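Local coordinates for trwC protein (Escherichia coli, PDB 1OMH) that binds origin-of-transfer DNA through this N-terminal relaxase domain and, as a conjugative relaxase, processes that DNA for plasmid transfer between bacteria, at residues I69-T74 with I166-K171; E122-A127 with T189-A194; E230-R235 with Q282-E287. One frame throughout, in Å; residues are numbered along the deposited sequence.

Contact 1: I69-T74 with I166-K171. With nucleotides of chain A.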
# COMPACT_ATOMS: atom_id res chain seq x y z
N ILE B 69 8.68 18.75 -19.53
CA ILE B 69 8.17 17.43 -19.18
C ILE B 69 9.36 16.62 -18.66
O ILE B 69 10.51 16.89 -19.02
CB ILE B 69 7.54 16.75 -20.43
CG1 ILE B 69 7.39 15.24 -20.21
CD1 ILE B 69 6.43 14.87 -19.11
N MSE B 70 9.11 15.63 -17.81
CA MSE B 70 10.21 14.84 -17.26
C MSE B 70 10.44 13.49 -17.92
O MSE B 70 9.63 13.00 -18.71
CB MSE B 70 9.99 14.58 -15.78
CG MSE B 70 10.01 15.79 -14.88
SE MSE B 70 9.44 15.09 -13.20
CE MSE B 70 9.78 16.47 -11.99
N ARG B 71 11.58 12.91 -17.57
CA ARG B 71 11.99 11.59 -18.04
C ARG B 71 12.27 11.40 -19.53
O ARG B 71 12.12 10.30 -20.05
CB ARG B 71 10.97 10.55 -17.55
CG ARG B 71 10.72 10.62 -16.04
CD ARG B 71 9.96 9.42 -15.51
NE ARG B 71 8.55 9.40 -15.90
CZ ARG B 71 7.58 10.00 -15.22
NH1 ARG B 71 7.85 10.67 -14.10
NH2 ARG B 71 6.33 9.93 -15.66
N SER B 72 12.69 12.46 -20.21
CA SER B 72 12.97 12.34 -21.64
C SER B 72 14.12 11.36 -21.91
O SER B 72 14.11 10.65 -22.91
CB SER B 72 13.32 13.72 -22.24
OG SER B 72 14.39 14.35 -21.56
N ALA B 73 15.09 11.31 -20.99
CA ALA B 73 16.24 10.42 -21.14
C ALA B 73 15.88 8.94 -21.12
O ALA B 73 16.75 8.08 -21.35
CB ALA B 73 17.26 10.72 -20.05
N THR B 74 14.62 8.63 -20.84
CA THR B 74 14.17 7.24 -20.81
C THR B 74 14.42 6.59 -22.16
O THR B 74 14.06 7.14 -23.20
CB THR B 74 12.66 7.14 -20.48
OG1 THR B 74 12.42 7.65 -19.17
CG2 THR B 74 12.20 5.69 -20.56
N ILE B 166 3.98 6.73 -4.84
CA ILE B 166 5.11 7.64 -4.85
C ILE B 166 5.39 7.94 -6.32
O ILE B 166 5.80 7.06 -7.08
CB ILE B 166 6.37 7.01 -4.23
CG1 ILE B 166 6.16 6.72 -2.74
CG2 ILE B 166 7.55 7.97 -4.37
CD1 ILE B 166 5.18 5.62 -2.44
N LEU B 167 5.18 9.18 -6.73
CA LEU B 167 5.43 9.53 -8.12
C LEU B 167 6.92 9.48 -8.42
O LEU B 167 7.75 9.71 -7.53
CB LEU B 167 4.83 10.90 -8.43
CG LEU B 167 3.30 10.79 -8.33
CD1 LEU B 167 2.77 11.74 -7.28
CD2 LEU B 167 2.67 11.04 -9.68
N ASN B 168 7.25 9.15 -9.67
CA ASN B 168 8.64 9.04 -10.11
C ASN B 168 9.29 10.41 -10.27
O ASN B 168 9.62 10.83 -11.38
CB ASN B 168 8.68 8.27 -11.43
CG ASN B 168 10.08 7.83 -11.82
OD1 ASN B 168 10.28 7.25 -12.89
ND2 ASN B 168 11.06 8.10 -10.96
N MSE B 169 9.48 11.12 -9.16
CA MSE B 169 10.07 12.45 -9.22
C MSE B 169 10.59 12.91 -7.88
O MSE B 169 10.07 12.56 -6.83
CB MSE B 169 9.02 13.46 -9.70
CG MSE B 169 7.85 13.60 -8.74
SE MSE B 169 6.48 14.78 -9.45
CE MSE B 169 6.17 13.83 -11.01
N THR B 170 11.64 13.73 -7.92
CA THR B 170 12.23 14.28 -6.72
C THR B 170 13.09 15.48 -7.12
O THR B 170 13.67 15.50 -8.20
CB THR B 170 13.08 13.20 -6.00
OG1 THR B 170 13.58 13.72 -4.76
CG2 THR B 170 14.24 12.74 -6.87
N LYS B 171 13.13 16.49 -6.26
CA LYS B 171 13.90 17.71 -6.55
C LYS B 171 15.28 17.67 -5.90
O LYS B 171 15.39 17.49 -4.69
CB LYS B 171 13.16 18.95 -6.05
CG LYS B 171 13.89 20.26 -6.36
CD LYS B 171 13.78 21.26 -5.22
CE LYS B 171 12.46 22.02 -5.25
NZ LYS B 171 12.45 23.05 -6.33
P DC A 7 17.02 4.27 -27.70
OP1 DC A 7 15.98 3.24 -27.95
OP2 DC A 7 17.80 4.82 -28.84
O5' DC A 7 16.36 5.46 -26.86
C5' DC A 7 16.45 6.82 -27.28
C4' DC A 7 16.26 7.74 -26.09
O4' DC A 7 17.31 7.45 -25.13
C3' DC A 7 16.40 9.23 -26.40
O3' DC A 7 15.10 9.84 -26.46
C2' DC A 7 16.96 9.80 -25.10
C1' DC A 7 17.72 8.64 -24.46
N1 DC A 7 19.18 8.78 -24.59
C2 DC A 7 19.84 9.67 -23.73
O2 DC A 7 19.18 10.28 -22.88
N3 DC A 7 21.18 9.84 -23.86
C4 DC A 7 21.86 9.16 -24.79
N4 DC A 7 23.18 9.37 -24.87
C5 DC A 7 21.21 8.24 -25.66
C6 DC A 7 19.89 8.08 -25.53
P DT A 14 16.70 11.55 -14.61
OP1 DT A 14 15.34 12.12 -14.37
OP2 DT A 14 17.63 11.40 -13.46
O5' DT A 14 16.54 10.16 -15.37
C5' DT A 14 15.52 10.01 -16.36
C4' DT A 14 15.54 8.63 -17.00
O4' DT A 14 16.77 8.44 -17.75
C3' DT A 14 15.45 7.45 -16.04
O3' DT A 14 14.10 6.95 -16.06
C2' DT A 14 16.22 6.35 -16.76
C1' DT A 14 17.15 7.07 -17.73
N1 DT A 14 18.61 6.97 -17.46
C2 DT A 14 19.34 6.07 -18.21
O2 DT A 14 18.85 5.34 -19.05
N3 DT A 14 20.69 6.06 -17.93
C4 DT A 14 21.36 6.83 -17.00
O4 DT A 14 22.58 6.71 -16.88
C5 DT A 14 20.53 7.74 -16.24
C7 DT A 14 21.16 8.61 -15.21
C6 DT A 14 19.22 7.76 -16.50
P DG A 13 22.00 15.14 -14.82
OP1 DG A 13 21.01 15.90 -14.01
OP2 DG A 13 22.96 14.23 -14.13
O5' DG A 13 21.17 14.30 -15.89
C5' DG A 13 19.89 14.75 -16.34
C4' DG A 13 19.10 13.59 -16.93
O4' DG A 13 19.88 12.99 -17.98
C3' DG A 13 18.79 12.45 -15.95
O3' DG A 13 17.38 12.54 -15.68
C2' DG A 13 18.84 11.21 -16.82
C1' DG A 13 19.68 11.60 -18.01
N9 DG A 13 20.96 10.94 -18.23
C8 DG A 13 22.21 11.29 -17.76
N7 DG A 13 23.17 10.58 -18.29
C5 DG A 13 22.51 9.68 -19.11
C6 DG A 13 23.01 8.66 -19.96
O6 DG A 13 24.20 8.34 -20.18
N1 DG A 13 21.98 7.98 -20.61
C2 DG A 13 20.63 8.26 -20.45
N2 DG A 13 19.77 7.52 -21.14
N3 DG A 13 20.17 9.21 -19.68
C4 DG A 13 21.15 9.87 -19.05
O HOH W 1 5.48 10.23 -12.02
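The carbonyl oxygen of R71, the residue whose side chain reaches N168, is gripped by two donors of T74: OG1 binds R71 O at 2.8 Å and the backbone N binds it from the same face. This closes a type I turn from R71 to T74. The R71 side chain, with CG beside its backbone N (chi1 -53°) and a bend at chi3, brings NH1 to 3.2 Å from N168 O, which lies at the guanidinium edge, though the bond is weak. A water accepts from N168 N and, weakly, from R71 NH1, making a second link. N168 is the centre of an inverse gamma turn, at the point where strand 158-167 gives way to loop. Beside this, the selenomethionines M70 and M169 cross at about a right angle, with M70 CE 3.9 Å from M169 CB, and M169 also packs on L58 of helix 52-60. Within the turn, A73 O accepts from N2 of DG13 of chain A at 3.1 Å and a nearly straight 167°, while A73 CB touches O4' of DT14 of chain A. Guanine N2 belongs to the minor-groove edge, an arrangement consistent with a protein loop contacting DNA from the minor-groove side.

Contact 2: E122-A127 with T189-A194. With nucleotides of chain A.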
# COMPACT_ATOMS: atom_id res chain seq x y z
N GLU B 122 10.62 8.54 2.69
CA GLU B 122 11.05 9.81 2.11
C GLU B 122 12.50 10.14 2.49
O GLU B 122 13.23 10.74 1.70
CB GLU B 122 10.12 10.94 2.56
CG GLU B 122 10.51 12.31 2.01
CD GLU B 122 9.48 13.38 2.32
OE1 GLU B 122 9.04 13.46 3.48
OE2 GLU B 122 9.12 14.15 1.41
N ALA B 123 12.90 9.75 3.69
CA ALA B 123 14.27 10.00 4.13
C ALA B 123 15.22 9.21 3.24
O ALA B 123 16.43 9.45 3.24
CB ALA B 123 14.44 9.58 5.59
N ARG B 124 14.67 8.27 2.48
CA ARG B 124 15.46 7.44 1.58
C ARG B 124 15.36 7.85 0.11
O ARG B 124 15.96 7.22 -0.76
CB ARG B 124 15.06 5.97 1.73
CG ARG B 124 15.43 5.37 3.08
CD ARG B 124 14.81 3.99 3.28
NE ARG B 124 15.36 3.30 4.45
CZ ARG B 124 15.13 3.63 5.71
NH1 ARG B 124 14.33 4.66 6.00
NH2 ARG B 124 15.69 2.94 6.69
N ALA B 125 14.62 8.93 -0.17
CA ALA B 125 14.47 9.42 -1.54
C ALA B 125 15.83 9.84 -2.06
O ALA B 125 16.56 10.58 -1.39
CB ALA B 125 13.52 10.60 -1.58
N GLN B 126 16.17 9.40 -3.27
CA GLN B 126 17.44 9.74 -3.88
C GLN B 126 17.32 10.00 -5.37
O GLN B 126 16.33 9.64 -6.00
CB GLN B 126 18.45 8.61 -3.68
CG GLN B 126 18.70 8.20 -2.25
CD GLN B 126 19.90 7.30 -2.11
OE1 GLN B 126 20.00 6.27 -2.79
NE2 GLN B 126 20.83 7.67 -1.24
N ALA B 127 18.34 10.63 -5.92
CA ALA B 127 18.40 10.93 -7.34
C ALA B 127 19.87 10.97 -7.73
O ALA B 127 20.73 11.03 -6.86
CB ALA B 127 17.74 12.28 -7.62
N THR B 189 11.78 -2.33 1.65
CA THR B 189 10.36 -2.69 1.80
C THR B 189 10.08 -3.51 3.05
O THR B 189 9.13 -3.23 3.79
CB THR B 189 9.85 -3.48 0.58
OG1 THR B 189 9.97 -2.68 -0.60
CG2 THR B 189 8.39 -3.88 0.77
N ARG B 190 10.89 -4.54 3.28
CA ARG B 190 10.72 -5.38 4.46
C ARG B 190 10.83 -4.52 5.72
O ARG B 190 10.00 -4.61 6.62
CB ARG B 190 11.79 -6.47 4.49
CG ARG B 190 12.02 -7.09 5.86
CD ARG B 190 11.07 -8.22 6.14
NE ARG B 190 11.37 -9.38 5.31
CZ ARG B 190 10.81 -10.57 5.47
NH1 ARG B 190 9.91 -10.76 6.44
NH2 ARG B 190 11.13 -11.58 4.67
N TYR B 191 11.86 -3.67 5.77
CA TYR B 191 12.07 -2.80 6.92
C TYR B 191 10.93 -1.81 7.12
O TYR B 191 10.51 -1.56 8.25
CB TYR B 191 13.37 -2.01 6.77
CG TYR B 191 13.60 -1.02 7.89
CD1 TYR B 191 14.10 -1.43 9.13
CD2 TYR B 191 13.29 0.34 7.73
CE1 TYR B 191 14.28 -0.51 10.17
CE2 TYR B 191 13.46 1.25 8.75
CZ TYR B 191 13.96 0.82 9.97
OH TYR B 191 14.12 1.73 11.00
N LEU B 192 10.44 -1.21 6.03
CA LEU B 192 9.36 -0.25 6.14
C LEU B 192 8.06 -0.94 6.56
O LEU B 192 7.22 -0.33 7.23
CB LEU B 192 9.18 0.51 4.82
CG LEU B 192 10.37 1.41 4.48
CD1 LEU B 192 10.25 1.93 3.06
CD2 LEU B 192 10.45 2.57 5.48
N GLY B 193 7.90 -2.20 6.18
CA GLY B 193 6.71 -2.94 6.57
C GLY B 193 6.74 -3.14 8.08
O GLY B 193 5.70 -3.14 8.75
N ALA B 194 7.95 -3.31 8.62
CA ALA B 194 8.12 -3.51 10.05
C ALA B 194 7.82 -2.22 10.79
O ALA B 194 7.31 -2.23 11.91
CB ALA B 194 9.54 -3.99 10.34
P DT A 20 10.12 -7.73 0.10
OP1 DT A 20 8.77 -7.12 0.10
OP2 DT A 20 10.97 -7.64 1.31
O5' DT A 20 10.02 -9.25 -0.37
C5' DT A 20 8.85 -9.77 -1.03
C4' DT A 20 9.03 -11.26 -1.26
O4' DT A 20 10.32 -11.43 -1.87
C3' DT A 20 9.08 -12.06 0.05
O3' DT A 20 8.05 -13.06 -0.03
C2' DT A 20 10.13 -13.13 -0.22
C1' DT A 20 10.88 -12.64 -1.43
N1 DT A 20 12.34 -12.58 -1.46
C2 DT A 20 12.93 -13.67 -2.05
O2 DT A 20 12.29 -14.62 -2.49
N3 DT A 20 14.30 -13.62 -2.12
C4 DT A 20 15.12 -12.60 -1.67
O4 DT A 20 16.33 -12.69 -1.83
C5 DT A 20 14.43 -11.47 -1.06
C7 DT A 20 15.24 -10.32 -0.54
C6 DT A 20 13.09 -11.53 -0.97
P DT A 21 6.54 -12.77 0.43
OP1 DT A 21 5.85 -14.02 0.01
OP2 DT A 21 6.07 -11.48 -0.09
O5' DT A 21 6.59 -12.73 2.02
C5' DT A 21 6.97 -13.88 2.78
C4' DT A 21 6.52 -13.75 4.22
O4' DT A 21 7.00 -12.49 4.75
C3' DT A 21 5.00 -13.73 4.41
O3' DT A 21 4.62 -15.00 5.00
C2' DT A 21 4.82 -12.83 5.62
C1' DT A 21 6.08 -11.98 5.71
N1 DT A 21 5.95 -10.51 5.56
C2 DT A 21 5.11 -9.85 6.46
O2 DT A 21 4.47 -10.43 7.32
N3 DT A 21 5.06 -8.49 6.30
C4 DT A 21 5.73 -7.72 5.37
O4 DT A 21 5.58 -6.50 5.37
C5 DT A 21 6.59 -8.47 4.46
C7 DT A 21 7.36 -7.72 3.42
C6 DT A 21 6.65 -9.80 4.60
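R124 meets Y191 and L192 where the turn that follows helix 104-122 faces the first turns of helix 189-206, in the relaxase domain built round a five-stranded antiparallel sheet. NH2 of R124 comes to 3.5 Å from CE2 of Y191, approaching the phenol ring obliquely with the two planes 32° apart. The arginine is extended from CG to NE, and the two side chains cross at about a right angle. On the next residue of the helix, CD2 of L192 lies 4.4 Å from R124 NH1, a looser contact of a methyl with the guanidinium.

Helix 104-122 and the turn after it position this shell. R124 NH1 donates to Q120 O, which ties the guanidinium back to the end of helix 104-122, and a type I turn from E122 to A125 sets the backbone there. L192 is buried against T117, Q120 and A121 and reaches L2 of the edge strand 2-8, so the helix is packed on helix and sheet together.

The DNA lies on another side of helix 189-206. T189 CG2 is 3.3 Å from OP1 of DT20 of chain A, and G193 CA is 3.9 Å from O4 of DT21 of chain A. C6 of DT21 of chain A lies over one face of the R190 guanidinium, with R190 NH1 3.8 Å from the sugar O4' of that nucleotide.

Contact 3: E230-R235 with Q282-E287. With nucleotides of chain A.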
# COMPACT_ATOMS: atom_id res chain seq x y z
N GLU B 230 -10.07 -16.26 9.09
CA GLU B 230 -10.20 -16.97 7.83
C GLU B 230 -11.60 -16.83 7.24
O GLU B 230 -11.77 -16.83 6.02
CB GLU B 230 -9.85 -18.45 8.03
CG GLU B 230 -8.52 -18.64 8.74
CD GLU B 230 -8.03 -20.08 8.77
OE1 GLU B 230 -8.85 -20.98 9.05
OE2 GLU B 230 -6.83 -20.29 8.53
N GLY B 231 -12.59 -16.69 8.11
CA GLY B 231 -13.96 -16.53 7.66
C GLY B 231 -14.15 -15.24 6.88
O GLY B 231 -15.14 -15.07 6.19
N PHE B 232 -13.20 -14.32 7.02
CA PHE B 232 -13.24 -13.03 6.32
C PHE B 232 -12.00 -12.87 5.43
O PHE B 232 -11.61 -11.75 5.08
CB PHE B 232 -13.26 -11.86 7.32
CG PHE B 232 -14.63 -11.54 7.88
CD1 PHE B 232 -14.96 -11.89 9.19
CD2 PHE B 232 -15.57 -10.87 7.11
CE1 PHE B 232 -16.21 -11.56 9.73
CE2 PHE B 232 -16.82 -10.54 7.63
CZ PHE B 232 -17.14 -10.88 8.95
N SER B 233 -11.39 -13.99 5.05
CA SER B 233 -10.21 -13.97 4.19
C SER B 233 -10.41 -14.87 2.98
O SER B 233 -9.68 -15.84 2.78
CB SER B 233 -8.97 -14.44 4.97
OG SER B 233 -8.69 -13.57 6.06
N LYS B 234 -11.40 -14.53 2.16
CA LYS B 234 -11.73 -15.30 0.97
C LYS B 234 -10.58 -15.38 -0.03
O LYS B 234 -10.37 -16.44 -0.62
CB LYS B 234 -12.97 -14.70 0.29
CG LYS B 234 -14.26 -14.88 1.10
CD LYS B 234 -15.44 -14.18 0.43
CE LYS B 234 -16.72 -14.36 1.22
NZ LYS B 234 -17.88 -13.67 0.56
N ARG B 235 -9.86 -14.29 -0.23
CA ARG B 235 -8.73 -14.31 -1.17
C ARG B 235 -7.66 -15.30 -0.70
O ARG B 235 -7.10 -16.03 -1.51
CB ARG B 235 -8.14 -12.91 -1.34
CG ARG B 235 -9.05 -11.97 -2.15
CD ARG B 235 -9.08 -12.37 -3.63
NE ARG B 235 -7.76 -12.21 -4.23
CZ ARG B 235 -7.11 -13.16 -4.90
NH1 ARG B 235 -7.66 -14.36 -5.05
NH2 ARG B 235 -5.91 -12.92 -5.39
N GLN B 282 -21.57 -7.64 9.22
CA GLN B 282 -22.03 -7.76 10.60
C GLN B 282 -22.74 -9.08 10.84
O GLN B 282 -22.54 -9.73 11.87
CB GLN B 282 -22.94 -6.58 10.95
CG GLN B 282 -22.21 -5.25 10.87
CD GLN B 282 -23.08 -4.05 11.20
OE1 GLN B 282 -24.15 -3.88 10.62
NE2 GLN B 282 -22.62 -3.22 12.12
N ALA B 283 -23.56 -9.50 9.88
CA ALA B 283 -24.27 -10.76 10.01
C ALA B 283 -23.26 -11.91 9.92
O ALA B 283 -23.37 -12.91 10.63
CB ALA B 283 -25.33 -10.90 8.91
N THR B 284 -22.27 -11.77 9.05
CA THR B 284 -21.27 -12.82 8.90
C THR B 284 -20.44 -12.96 10.18
O THR B 284 -20.11 -14.07 10.59
CB THR B 284 -20.33 -12.53 7.71
OG1 THR B 284 -21.10 -12.55 6.50
CG2 THR B 284 -19.22 -13.56 7.61
N ALA B 285 -20.13 -11.83 10.80
CA ALA B 285 -19.35 -11.85 12.03
C ALA B 285 -20.09 -12.58 13.14
O ALA B 285 -19.50 -13.36 13.89
CB ALA B 285 -19.04 -10.41 12.47
N LYS B 286 -21.39 -12.33 13.24
CA LYS B 286 -22.21 -12.99 14.26
C LYS B 286 -22.19 -14.50 14.02
O LYS B 286 -22.04 -15.28 14.95
CB LYS B 286 -23.65 -12.48 14.20
CG LYS B 286 -23.80 -11.06 14.71
CD LYS B 286 -25.18 -10.50 14.39
CE LYS B 286 -25.43 -9.23 15.18
NZ LYS B 286 -24.30 -8.27 15.07
N GLU B 287 -22.33 -14.88 12.76
CA GLU B 287 -22.33 -16.29 12.40
C GLU B 287 -21.01 -16.94 12.80
O GLU B 287 -20.98 -18.08 13.25
CB GLU B 287 -22.59 -16.41 10.89
CG GLU B 287 -22.94 -17.79 10.40
CD GLU B 287 -21.73 -18.56 9.94
OE1 GLU B 287 -20.97 -18.02 9.10
OE2 GLU B 287 -21.54 -19.71 10.40
P DC A 24 -7.49 -11.55 2.36
OP1 DC A 24 -8.67 -10.65 2.24
OP2 DC A 24 -7.67 -13.02 2.27
O5' DC A 24 -6.37 -11.11 1.32
C5' DC A 24 -6.19 -9.76 0.88
C4' DC A 24 -4.96 -9.68 0.00
O4' DC A 24 -3.90 -10.37 0.69
C3' DC A 24 -5.11 -10.37 -1.36
O3' DC A 24 -5.00 -9.27 -2.29
C2' DC A 24 -3.75 -11.00 -1.59
C1' DC A 24 -3.09 -11.06 -0.23
N1 DC A 24 -2.67 -12.35 0.34
C2 DC A 24 -1.51 -12.94 -0.17
O2 DC A 24 -0.95 -12.42 -1.14
N3 DC A 24 -1.04 -14.07 0.41
C4 DC A 24 -1.68 -14.60 1.45
N4 DC A 24 -1.16 -15.69 2.02
C5 DC A 24 -2.89 -14.04 1.96
C6 DC A 24 -3.35 -12.93 1.37
P DT A 25 -5.24 -9.49 -3.88
OP1 DT A 25 -6.70 -9.60 -4.07
OP2 DT A 25 -4.34 -10.54 -4.42
O5' DT A 25 -4.74 -8.10 -4.49
C5' DT A 25 -5.19 -6.86 -3.94
C4' DT A 25 -4.20 -5.76 -4.24
O4' DT A 25 -2.97 -6.00 -3.52
C3' DT A 25 -3.79 -5.71 -5.71
O3' DT A 25 -4.64 -4.80 -6.39
C2' DT A 25 -2.38 -5.15 -5.67
C1' DT A 25 -1.86 -5.54 -4.29
N1 DT A 25 -0.81 -6.58 -4.27
C2 DT A 25 0.49 -6.20 -4.54
O2 DT A 25 0.81 -5.05 -4.83
N3 DT A 25 1.41 -7.21 -4.46
C4 DT A 25 1.17 -8.54 -4.15
O4 DT A 25 2.11 -9.34 -4.12
C5 DT A 25 -0.21 -8.87 -3.89
C7 DT A 25 -0.57 -10.29 -3.55
C6 DT A 25 -1.12 -7.89 -3.97
P DT A 23 -2.93 -13.90 7.38
OP1 DT A 23 -3.43 -13.45 8.70
OP2 DT A 23 -2.82 -15.35 7.09
O5' DT A 23 -3.77 -13.18 6.22
C5' DT A 23 -5.22 -13.25 6.16
C4' DT A 23 -5.78 -11.91 5.72
O4' DT A 23 -5.17 -10.90 6.54
C3' DT A 23 -5.60 -11.48 4.25
O3' DT A 23 -6.95 -11.19 3.83
C2' DT A 23 -5.30 -9.99 4.35
C1' DT A 23 -4.92 -9.74 5.80
N1 DT A 23 -3.59 -9.23 6.18
C2 DT A 23 -3.11 -8.08 5.59
O2 DT A 23 -3.66 -7.55 4.64
N3 DT A 23 -1.96 -7.59 6.15
C4 DT A 23 -1.25 -8.13 7.22
O4 DT A 23 -0.26 -7.54 7.64
C5 DT A 23 -1.78 -9.37 7.74
C7 DT A 23 -1.07 -10.05 8.87
C6 DT A 23 -2.89 -9.86 7.19
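This is a small, buried apolar contact in which one phenylalanine, on the turn leading into helix 234-246, meets the last turns of helix 274-287. F232 does all the reaching. Its CZ comes to 3.6 Å from CG2 of T284, which approaches the ring obliquely, and it stands 4.0 Å from CB of A285. The backbone of A285 meets the ring at its edge: A285 N lies 3.6 Å from F232 CZ, near the ring plane. T284 has OG1 beside its backbone N (chi1 -64°), where it bonds back to E280 O, and the methyl CG2, anti to that N, faces the ring. L96 of helix 92-99, together with L288 and I290 beyond the helix, also packs on F232.

Just past this turn, the start of helix 234-246 meets the DNA. A type I turn from E230 to S233 brings the chain round, S233 OG bonds to I229 O, and the amide of K234, at the start of the new helix, is met by D157 OD2. R235, bent at chi2 and chi3, then holds one phosphate in a two-pronged grip: NE binds OP1 of DT25 of chain A at 2.8 Å and 172°, and NH2 binds OP2 of that nucleotide at 3.0 Å. K262 O and S265 OG hold the guanidinium from the protein side. A leucine in its place would probably leave the DT25 phosphate without this paired grip, and K262 O and S265 OG without these bonds. Such a bidentate arginine-phosphate pairing is typical of a DNA backbone-binding site.

In the fold
Contacts 1 and 2 are neighbours: T170 CG2 of 166-171 packs on A127 CB of 122-127 at 3.6 Å, and their segments alternate along the chain. Contact 3 lies on the opposite side of the chain's centre, its own centre about 43 Å from that of contact 1 and 34 Å from that of contact 2. Contacts 1 and 3 are mostly buried, whereas contact 2 is partly open. The three use different elements: contact 1 joins a DNA-contacting loop to the end of strand 158-167 by weak polar links, contact 2 sets a guanidinium against helix 189-206, and contact 3 is apolar, between helices 234-246 and 274-287. Each has at least one segment touching DNA of chain A.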